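Local structure of putative uncharacterized protein (Ustilago maydis, 4GNX) at residues Y16-V30 with V55-D69. The protein is probably the small subunit of the heterotrimeric replication protein A, which binds single-stranded DNA, and is built on an OB fold. Numbering follows the deposited sequence.
Sequences YVGQTVRIVGKVHKV and VSSSTFVEVTGKVSD
Strands 20-30 and 60-68 of the OB-fold barrel pair antiparallel from Thr20 beside Lys66 to Lys26 beside Phe60. Hydrogen-bonded pairs alternate with non-hydrogen-bonded ones, the former including Ile23 with Val63, where Val63 N reaches Ile23 O at 2.8 Å. Gly25 opposite Val61 and Gly65 opposite Val21 bring no side chain to the inward face, consistent with the strong coiling of OB-fold strands. That face is otherwise lined by Val21, Ile23, Val61 and Val63, beta-branched residues at ease in extended chain; Phe74, Ile79 and Met37 pack on it from neighbouring strands of the barrel. At one end Val21 CG1 meets Val67 CG2 at 3.8 Å, and the type II turn from Tyr16 to Gln19 adds a hydrogen bond from Gly18 N to Val67 O, glycine accepting the positive phi of 80° there.

The outward face is mixed, with a polar group at its middle. Arg22, its CG anti to the backbone N (chi1 -173°) and its chain bent at chi3, turns its guanidinium edge to Thr64: Arg22 NE and NH2 each donate a hydrogen bond to Thr64 OG1 (3.0 Å). The Glu62 carboxylate lies parallel to the guanidinium but well out of its plane, OE1 3.6 Å from Arg22 NE, so this salt bridge rests on charge alone. Val24 CG2 packs on Glu62 CG. Here a neighbouring subunit joins in: its Glu60 pairs with Arg22 NH1, and its Tyr90 and Tyr117 hydrogen-bond the Glu62 carboxylate.

Further along, Lys26 CG lies over one face of the Phe60 ring, offset toward the rim, 3.8 Å from the centroid, a CH-pi contact. Beyond it, a nearly straight hydrogen bond from Val27 N to Thr59 O (2.7 Å, 174°) closes the pairing.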
ATOM      1  N   TYR A  16      -3.869   5.755 -32.118  1.00 38.84           N
ATOM      2  CA  TYR A  16      -2.560   5.298 -32.565  1.00 36.88           C
ATOM      3  C   TYR A  16      -2.563   4.621 -33.944  1.00 38.20           C
ATOM      4  O   TYR A  16      -1.792   3.709 -34.197  1.00 37.61           O
ATOM      5  CB  TYR A  16      -1.895   4.406 -31.507  1.00 32.72           C
ATOM      6  CG  TYR A  16      -1.688   5.072 -30.154  1.00 31.23           C
ATOM      7  CD1 TYR A  16      -2.650   4.970 -29.156  1.00 30.36           C
ATOM      8  CD2 TYR A  16      -0.527   5.790 -29.875  1.00 30.89           C
ATOM      9  CE1 TYR A  16      -2.471   5.580 -27.930  1.00 29.37           C
ATOM     10  CE2 TYR A  16      -0.336   6.398 -28.658  1.00 29.77           C
ATOM     11  CZ  TYR A  16      -1.308   6.284 -27.689  1.00 29.26           C
ATOM     12  OH  TYR A  16      -1.118   6.879 -26.460  1.00 28.86           O
ATOM     13  N   VAL A  17      -3.405   5.062 -34.857  1.00 40.69           N
ATOM     14  CA  VAL A  17      -3.338   4.449 -36.165  1.00 42.90           C
ATOM     15  C   VAL A  17      -1.933   4.631 -36.765  1.00 44.04           C
ATOM     16  O   VAL A  17      -1.373   5.735 -36.764  1.00 45.62           O
ATOM     17  CB  VAL A  17      -4.458   4.945 -37.094  1.00 46.57           C
ATOM     18  CG1 VAL A  17      -4.272   4.377 -38.477  1.00 49.35           C
ATOM     19  CG2 VAL A  17      -5.809   4.529 -36.536  1.00 45.63           C
ATOM     20  N   GLY A  18      -1.356   3.523 -37.222  1.00 43.54           N
ATOM     21  CA  GLY A  18      -0.012   3.509 -37.788  1.00 45.41           C
ATOM     22  C   GLY A  18       1.126   3.494 -36.777  1.00 43.81           C
ATOM     23  O   GLY A  18       2.289   3.618 -37.144  1.00 45.84           O
ATOM     24  N   GLN A  19       0.806   3.338 -35.505  1.00 40.87           N
ATOM     25  CA  GLN A  19       1.829   3.384 -34.473  1.00 39.85           C
ATOM     26  C   GLN A  19       1.933   2.067 -33.734  1.00 36.81           C
ATOM     27  O   GLN A  19       0.998   1.262 -33.715  1.00 35.74           O
ATOM     28  CB  GLN A  19       1.541   4.488 -33.470  1.00 40.48           C
ATOM     29  CG  GLN A  19       1.318   5.854 -34.068  1.00 44.53           C
ATOM     30  CD  GLN A  19       2.587   6.647 -34.085  1.00 48.52           C
ATOM     31  OE1 GLN A  19       3.385   6.559 -35.034  1.00 53.15           O
ATOM     32  NE2 GLN A  19       2.789   7.444 -33.038  1.00 47.97           N
ATOM     33  N   THR A  20       3.088   1.860 -33.124  1.00 36.44           N
ATOM     34  CA  THR A  20       3.363   0.627 -32.437  1.00 35.04           C
ATOM     35  C   THR A  20       2.861   0.744 -31.033  1.00 32.95           C
ATOM     36  O   THR A  20       3.283   1.635 -30.306  1.00 34.08           O
ATOM     37  CB  THR A  20       4.860   0.361 -32.408  1.00 35.97           C
ATOM     38  OG1 THR A  20       5.291   0.089 -33.744  1.00 38.62           O
ATOM     39  CG2 THR A  20       5.155  -0.833 -31.545  1.00 34.53           C
ATOM     40  N   VAL A  21       1.952  -0.138 -30.651  1.00 30.97           N
ATOM     41  CA  VAL A  21       1.473  -0.126 -29.286  1.00 29.82           C
ATOM     42  C   VAL A  21       1.790  -1.421 -28.538  1.00 29.97           C
ATOM     43  O   VAL A  21       2.389  -2.368 -29.086  1.00 31.50           O
ATOM     44  CB  VAL A  21      -0.037   0.125 -29.227  1.00 29.38           C
ATOM     45  CG1 VAL A  21      -0.391   1.466 -29.862  1.00 30.31           C
ATOM     46  CG2 VAL A  21      -0.783  -1.031 -29.870  1.00 29.41           C
ATOM     47  N   ARG A  22       1.369  -1.458 -27.282  1.00 28.51           N
ATOM     48  CA  ARG A  22       1.516  -2.634 -26.460  1.00 27.81           C
ATOM     49  C   ARG A  22       0.174  -2.879 -25.816  1.00 26.75           C
ATOM     50  O   ARG A  22      -0.442  -1.948 -25.317  1.00 27.17           O
ATOM     51  CB  ARG A  22       2.568  -2.366 -25.410  1.00 27.90           C
ATOM     52  CG  ARG A  22       2.948  -3.578 -24.594  1.00 29.90           C
ATOM     53  CD  ARG A  22       4.360  -3.409 -24.030  1.00 31.46           C
ATOM     54  NE  ARG A  22       5.368  -3.664 -25.058  1.00 32.42           N
ATOM     55  CZ  ARG A  22       6.654  -3.377 -24.929  1.00 34.02           C
ATOM     56  NH1 ARG A  22       7.090  -2.827 -23.813  1.00 34.27           N
ATOM     57  NH2 ARG A  22       7.505  -3.632 -25.919  1.00 36.60           N
ATOM     58  N   ILE A  23      -0.301  -4.118 -25.843  1.00 26.82           N
ATOM     59  CA  ILE A  23      -1.643  -4.424 -25.320  1.00 26.70           C
ATOM     60  C   ILE A  23      -1.703  -5.820 -24.687  1.00 27.04           C
ATOM     61  O   ILE A  23      -1.090  -6.772 -25.206  1.00 28.77           O
ATOM     62  CB  ILE A  23      -2.748  -4.203 -26.386  1.00 27.57           C
ATOM     63  CG1 ILE A  23      -4.100  -4.652 -25.870  1.00 29.87           C
ATOM     64  CG2 ILE A  23      -2.488  -5.007 -27.635  1.00 28.92           C
ATOM     65  CD1 ILE A  23      -5.267  -3.878 -26.448  1.00 31.78           C
ATOM     66  N   VAL A  24      -2.427  -5.920 -23.569  1.00 26.03           N
ATOM     67  CA  VAL A  24      -2.556  -7.165 -22.815  1.00 27.24           C
ATOM     68  C   VAL A  24      -3.985  -7.674 -22.837  1.00 28.51           C
ATOM     69  O   VAL A  24      -4.933  -6.912 -22.689  1.00 29.15           O
ATOM     70  CB  VAL A  24      -2.158  -6.990 -21.332  1.00 27.53           C
ATOM     71  CG1 VAL A  24      -2.207  -8.330 -20.607  1.00 29.60           C
ATOM     72  CG2 VAL A  24      -0.756  -6.408 -21.198  1.00 26.87           C
ATOM     73  N   GLY A  25      -4.151  -8.972 -22.988  1.00 30.15           N
ATOM     74  CA  GLY A  25      -5.488  -9.516 -22.983  1.00 33.00           C
ATOM     75  C   GLY A  25      -5.535 -11.001 -22.801  1.00 35.55           C
ATOM     76  O   GLY A  25      -4.516 -11.678 -22.930  1.00 35.58           O
ATOM     77  N   LYS A  26      -6.729 -11.479 -22.477  1.00 38.84           N
ATOM     78  CA  LYS A  26      -7.030 -12.894 -22.310  1.00 43.98           C
ATOM     79  C   LYS A  26      -7.374 -13.464 -23.679  1.00 46.18           C
ATOM     80  O   LYS A  26      -8.159 -12.884 -24.424  1.00 45.91           O
ATOM     81  CB  LYS A  26      -8.230 -13.062 -21.374  1.00 47.26           C
ATOM     82  CG  LYS A  26      -8.263 -14.332 -20.536  1.00 51.27           C
ATOM     83  CD  LYS A  26      -8.899 -15.497 -21.260  1.00 55.29           C
ATOM     84  CE  LYS A  26      -9.355 -16.557 -20.278  1.00 60.48           C
ATOM     85  NZ  LYS A  26      -9.850 -17.772 -21.001  1.00 65.04           N
ATOM     86  N   VAL A  27      -6.764 -14.594 -24.012  1.00 49.65           N
ATOM     87  CA  VAL A  27      -6.982 -15.242 -25.303  1.00 51.94           C
ATOM     88  C   VAL A  27      -8.366 -15.866 -25.337  1.00 56.82           C
ATOM     89  O   VAL A  27      -8.701 -16.715 -24.508  1.00 60.57           O
ATOM     90  CB  VAL A  27      -5.911 -16.310 -25.602  1.00 53.02           C
ATOM     91  CG1 VAL A  27      -6.203 -17.008 -26.919  1.00 54.56           C
ATOM     92  CG2 VAL A  27      -4.533 -15.669 -25.648  1.00 51.16           C
ATOM     93  N   HIS A  28      -9.165 -15.425 -26.302  1.00 58.97           N
ATOM     94  CA  HIS A  28     -10.532 -15.913 -26.478  1.00 63.33           C
ATOM     95  C   HIS A  28     -10.534 -17.058 -27.450  1.00 64.40           C
ATOM     96  O   HIS A  28     -10.961 -18.162 -27.133  1.00 68.23           O
ATOM     97  CB  HIS A  28     -11.425 -14.778 -26.973  1.00 65.57           C
ATOM     98  CG  HIS A  28     -12.816 -14.796 -26.388  1.00 72.05           C
ATOM     99  ND1 HIS A  28     -13.806 -15.570 -26.889  1.00 76.60           N
ATOM    100  CD2 HIS A  28     -13.363 -14.096 -25.309  1.00 74.27           C
ATOM    101  CE1 HIS A  28     -14.926 -15.384 -26.167  1.00 81.32           C
ATOM    102  NE2 HIS A  28     -14.655 -14.481 -25.198  1.00 80.42           N
ATOM    103  N   LYS A  29     -10.026 -16.797 -28.646  1.00 62.08           N
ATOM    104  CA  LYS A  29      -9.986 -17.783 -29.707  1.00 64.55           C
ATOM    105  C   LYS A  29      -8.713 -17.580 -30.538  1.00 60.73           C
ATOM    106  O   LYS A  29      -8.140 -16.488 -30.552  1.00 58.09           O
ATOM    107  CB  LYS A  29     -11.244 -17.666 -30.575  1.00 67.81           C
ATOM    108  CG  LYS A  29     -11.420 -18.801 -31.560  1.00 73.34           C
ATOM    109  CD  LYS A  29     -12.853 -18.912 -32.057  1.00 79.83           C
ATOM    110  CE  LYS A  29     -13.187 -17.872 -33.117  1.00 80.25           C
ATOM    111  NZ  LYS A  29     -14.657 -17.779 -33.339  1.00 85.15           N
ATOM    112  N   VAL A  30      -8.247 -18.640 -31.190  1.00 60.53           N
ATOM    113  CA  VAL A  30      -7.179 -18.518 -32.168  1.00 58.09           C
ATOM    114  C   VAL A  30      -7.626 -19.187 -33.463  1.00 60.83           C
ATOM    115  O   VAL A  30      -7.907 -20.386 -33.489  1.00 64.69           O
ATOM    116  CB  VAL A  30      -5.846 -19.118 -31.677  1.00 57.57           C
ATOM    117  CG1 VAL A  30      -4.760 -18.939 -32.727  1.00 56.87           C
ATOM    118  CG2 VAL A  30      -5.405 -18.475 -30.378  1.00 54.94           C
ATOM    119  N   VAL A  55       0.745 -19.149 -29.269  1.00 84.96           N
ATOM    120  CA  VAL A  55      -0.278 -18.461 -28.481  1.00 81.12           C
ATOM    121  C   VAL A  55      -1.424 -19.392 -28.061  1.00 82.33           C
ATOM    122  O   VAL A  55      -1.915 -19.312 -26.940  1.00 82.71           O
ATOM    123  CB  VAL A  55      -0.827 -17.231 -29.255  1.00 80.21           C
ATOM    124  CG1 VAL A  55      -2.067 -16.659 -28.592  1.00 79.42           C
ATOM    125  CG2 VAL A  55       0.233 -16.146 -29.385  1.00 77.47           C
ATOM    126  N   SER A  56      -1.825 -20.291 -28.955  1.00 84.81           N
ATOM    127  CA  SER A  56      -2.891 -21.255 -28.671  1.00 87.08           C
ATOM    128  C   SER A  56      -2.872 -21.815 -27.231  1.00 89.00           C
ATOM    129  O   SER A  56      -3.920 -21.897 -26.584  1.00 92.10           O
ATOM    130  CB  SER A  56      -2.901 -22.390 -29.713  1.00 89.57           C
ATOM    131  OG  SER A  56      -1.590 -22.841 -30.009  1.00 90.98           O
ATOM    132  N   SER A  57      -1.692 -22.168 -26.725  1.00 86.33           N
ATOM    133  CA  SER A  57      -1.597 -22.833 -25.427  1.00 86.11           C
ATOM    134  C   SER A  57      -1.254 -21.877 -24.278  1.00 80.75           C
ATOM    135  O   SER A  57      -0.482 -22.228 -23.376  1.00 83.11           O
ATOM    136  CB  SER A  57      -0.608 -24.000 -25.502  1.00 90.65           C
ATOM    137  OG  SER A  57       0.627 -23.572 -26.043  1.00 90.07           O
ATOM    138  N   SER A  58      -1.849 -20.682 -24.300  1.00 72.60           N
ATOM    139  CA  SER A  58      -1.574 -19.660 -23.275  1.00 67.15           C
ATOM    140  C   SER A  58      -2.760 -18.730 -22.989  1.00 62.84           C
ATOM    141  O   SER A  58      -3.540 -18.418 -23.881  1.00 62.68           O
ATOM    142  CB  SER A  58      -0.356 -18.833 -23.671  1.00 63.50           C
ATOM    143  OG  SER A  58      -0.718 -17.795 -24.548  1.00 57.87           O
ATOM    144  N   THR A  59      -2.877 -18.265 -21.752  1.00 60.02           N
ATOM    145  CA  THR A  59      -4.124 -17.656 -21.323  1.00 57.86           C
ATOM    146  C   THR A  59      -4.107 -16.141 -21.535  1.00 51.35           C
ATOM    147  O   THR A  59      -4.952 -15.595 -22.249  1.00 49.14           O
ATOM    148  CB  THR A  59      -4.471 -18.023 -19.862  1.00 61.91           C
ATOM    149  OG1 THR A  59      -3.880 -19.284 -19.513  1.00 66.09           O
ATOM    150  CG2 THR A  59      -5.974 -18.108 -19.673  1.00 64.81           C
ATOM    151  N   PHE A  60      -3.148 -15.464 -20.921  1.00 47.22           N
ATOM    152  CA  PHE A  60      -3.007 -14.040 -21.152  1.00 41.47           C
ATOM    153  C   PHE A  60      -1.752 -13.781 -21.909  1.00 38.58           C
ATOM    154  O   PHE A  60      -0.752 -14.454 -21.720  1.00 39.35           O
ATOM    155  CB  PHE A  60      -2.965 -13.258 -19.864  1.00 39.98           C
ATOM    156  CG  PHE A  60      -4.203 -13.385 -19.039  1.00 42.03           C
ATOM    157  CD1 PHE A  60      -4.418 -14.511 -18.239  1.00 45.59           C
ATOM    158  CD2 PHE A  60      -5.147 -12.371 -19.033  1.00 40.19           C
ATOM    159  CE1 PHE A  60      -5.551 -14.625 -17.457  1.00 47.46           C
ATOM    160  CE2 PHE A  60      -6.279 -12.475 -18.243  1.00 42.31           C
ATOM    161  CZ  PHE A  60      -6.483 -13.606 -17.459  1.00 45.98           C
ATOM    162  N   VAL A  61      -1.807 -12.769 -22.753  1.00 35.97           N
ATOM    163  CA  VAL A  61      -0.710 -12.496 -23.643  1.00 35.18           C
ATOM    164  C   VAL A  61      -0.420 -10.994 -23.714  1.00 32.14           C
ATOM    165  O   VAL A  61      -1.330 -10.181 -23.517  1.00 31.22           O
ATOM    166  CB  VAL A  61      -1.058 -13.076 -25.013  1.00 36.41           C
ATOM    167  CG1 VAL A  61      -2.152 -12.249 -25.672  1.00 35.16           C
ATOM    168  CG2 VAL A  61       0.175 -13.161 -25.877  1.00 37.48           C
ATOM    169  N   GLU A  62       0.840 -10.618 -23.942  1.00 31.73           N
ATOM    170  CA  GLU A  62       1.178  -9.197 -24.189  1.00 30.14           C
ATOM    171  C   GLU A  62       1.717  -9.035 -25.588  1.00 29.22           C
ATOM    172  O   GLU A  62       2.760  -9.597 -25.926  1.00 30.11           O
ATOM    173  CB  GLU A  62       2.190  -8.624 -23.179  1.00 30.64           C
ATOM    174  CG  GLU A  62       2.416  -7.122 -23.342  1.00 30.27           C
ATOM    175  CD  GLU A  62       3.620  -6.589 -22.562  1.00 33.09           C
ATOM    176  OE1 GLU A  62       4.757  -6.607 -23.102  1.00 34.86           O
ATOM    177  OE2 GLU A  62       3.449  -6.122 -21.403  1.00 33.74           O
ATOM    178  N   VAL A  63       1.009  -8.258 -26.401  1.00 28.03           N
ATOM    179  CA  VAL A  63       1.432  -8.074 -27.798  1.00 28.80           C
ATOM    180  C   VAL A  63       2.040  -6.718 -28.010  1.00 27.71           C
ATOM    181  O   VAL A  63       1.454  -5.715 -27.592  1.00 26.88           O
ATOM    182  CB  VAL A  63       0.260  -8.165 -28.777  1.00 28.46           C
ATOM    183  CG1 VAL A  63       0.750  -7.848 -30.179  1.00 28.85           C
ATOM    184  CG2 VAL A  63      -0.393  -9.529 -28.679  1.00 29.60           C
ATOM    185  N   THR A  64       3.204  -6.684 -28.642  1.00 28.32           N
ATOM    186  CA  THR A  64       3.691  -5.435 -29.183  1.00 29.30           C
ATOM    187  C   THR A  64       3.332  -5.484 -30.651  1.00 31.13           C
ATOM    188  O   THR A  64       3.718  -6.416 -31.370  1.00 33.48           O
ATOM    189  CB  THR A  64       5.207  -5.205 -28.965  1.00 30.57           C
ATOM    190  OG1 THR A  64       5.515  -5.227 -27.565  1.00 30.17           O
ATOM    191  CG2 THR A  64       5.614  -3.860 -29.476  1.00 30.73           C
ATOM    192  N   GLY A  65       2.563  -4.501 -31.096  1.00 30.77           N
ATOM    193  CA  GLY A  65       2.099  -4.516 -32.472  1.00 33.34           C
ATOM    194  C   GLY A  65       1.790  -3.154 -33.016  1.00 34.68           C
ATOM    195  O   GLY A  65       1.752  -2.171 -32.278  1.00 34.99           O
ATOM    196  N   LYS A  66       1.561  -3.103 -34.313  1.00 36.53           N
ATOM    197  CA  LYS A  66       1.297  -1.860 -34.995  1.00 38.75           C
ATOM    198  C   LYS A  66      -0.186  -1.818 -35.340  1.00 40.81           C
ATOM    199  O   LYS A  66      -0.720  -2.773 -35.926  1.00 41.76           O
ATOM    200  CB  LYS A  66       2.193  -1.784 -36.222  1.00 41.36           C
ATOM    201  CG  LYS A  66       1.631  -1.114 -37.458  1.00 44.25           C
ATOM    202  CD  LYS A  66       2.425   0.122 -37.822  1.00 46.61           C
ATOM    203  CE  LYS A  66       2.258   0.433 -39.298  1.00 50.98           C
ATOM    204  NZ  LYS A  66       3.375  -0.148 -40.079  1.00 54.22           N
ATOM    205  N   VAL A  67      -0.851  -0.724 -34.955  1.00 41.52           N
ATOM    206  CA  VAL A  67      -2.285  -0.559 -35.200  1.00 44.32           C
ATOM    207  C   VAL A  67      -2.593  -0.345 -36.696  1.00 50.64           C
ATOM    208  O   VAL A  67      -2.010   0.542 -37.321  1.00 53.41           O
ATOM    209  CB  VAL A  67      -2.855   0.620 -34.387  1.00 42.62           C
ATOM    210  CG1 VAL A  67      -4.368   0.632 -34.438  1.00 43.39           C
ATOM    211  CG2 VAL A  67      -2.418   0.537 -32.946  1.00 39.04           C
ATOM    212  N   SER A  68      -3.510  -1.142 -37.257  1.00 54.78           N
ATOM    213  CA  SER A  68      -3.834  -1.070 -38.690  1.00 61.54           C
ATOM    214  C   SER A  68      -4.980  -0.134 -38.995  1.00 68.13           C
ATOM    215  O   SER A  68      -5.990  -0.149 -38.286  1.00 69.37           O
ATOM    216  CB  SER A  68      -4.199  -2.446 -39.232  1.00 62.08           C
ATOM    217  OG  SER A  68      -3.133  -3.349 -39.056  1.00 60.91           O
ATOM    218  N   ASP A  69      -4.833   0.644 -40.073  1.00 76.06           N
ATOM    219  CA  ASP A  69      -5.877   1.578 -40.554  1.00 84.10           C
ATOM    220  C   ASP A  69      -7.105   0.938 -41.248  1.00 94.74           C
ATOM    221  O   ASP A  69      -7.230   0.921 -42.488  1.00 96.12           O
ATOM    222  CB  ASP A  69      -5.294   2.732 -41.397  1.00 85.25           C
ATOM    223  CG  ASP A  69      -4.054   2.337 -42.176  1.00 86.07           C
ATOM    224  OD1 ASP A  69      -3.880   2.836 -43.311  1.00 90.22           O
ATOM    225  OD2 ASP A  69      -3.246   1.541 -41.656  1.00 82.71           O
TER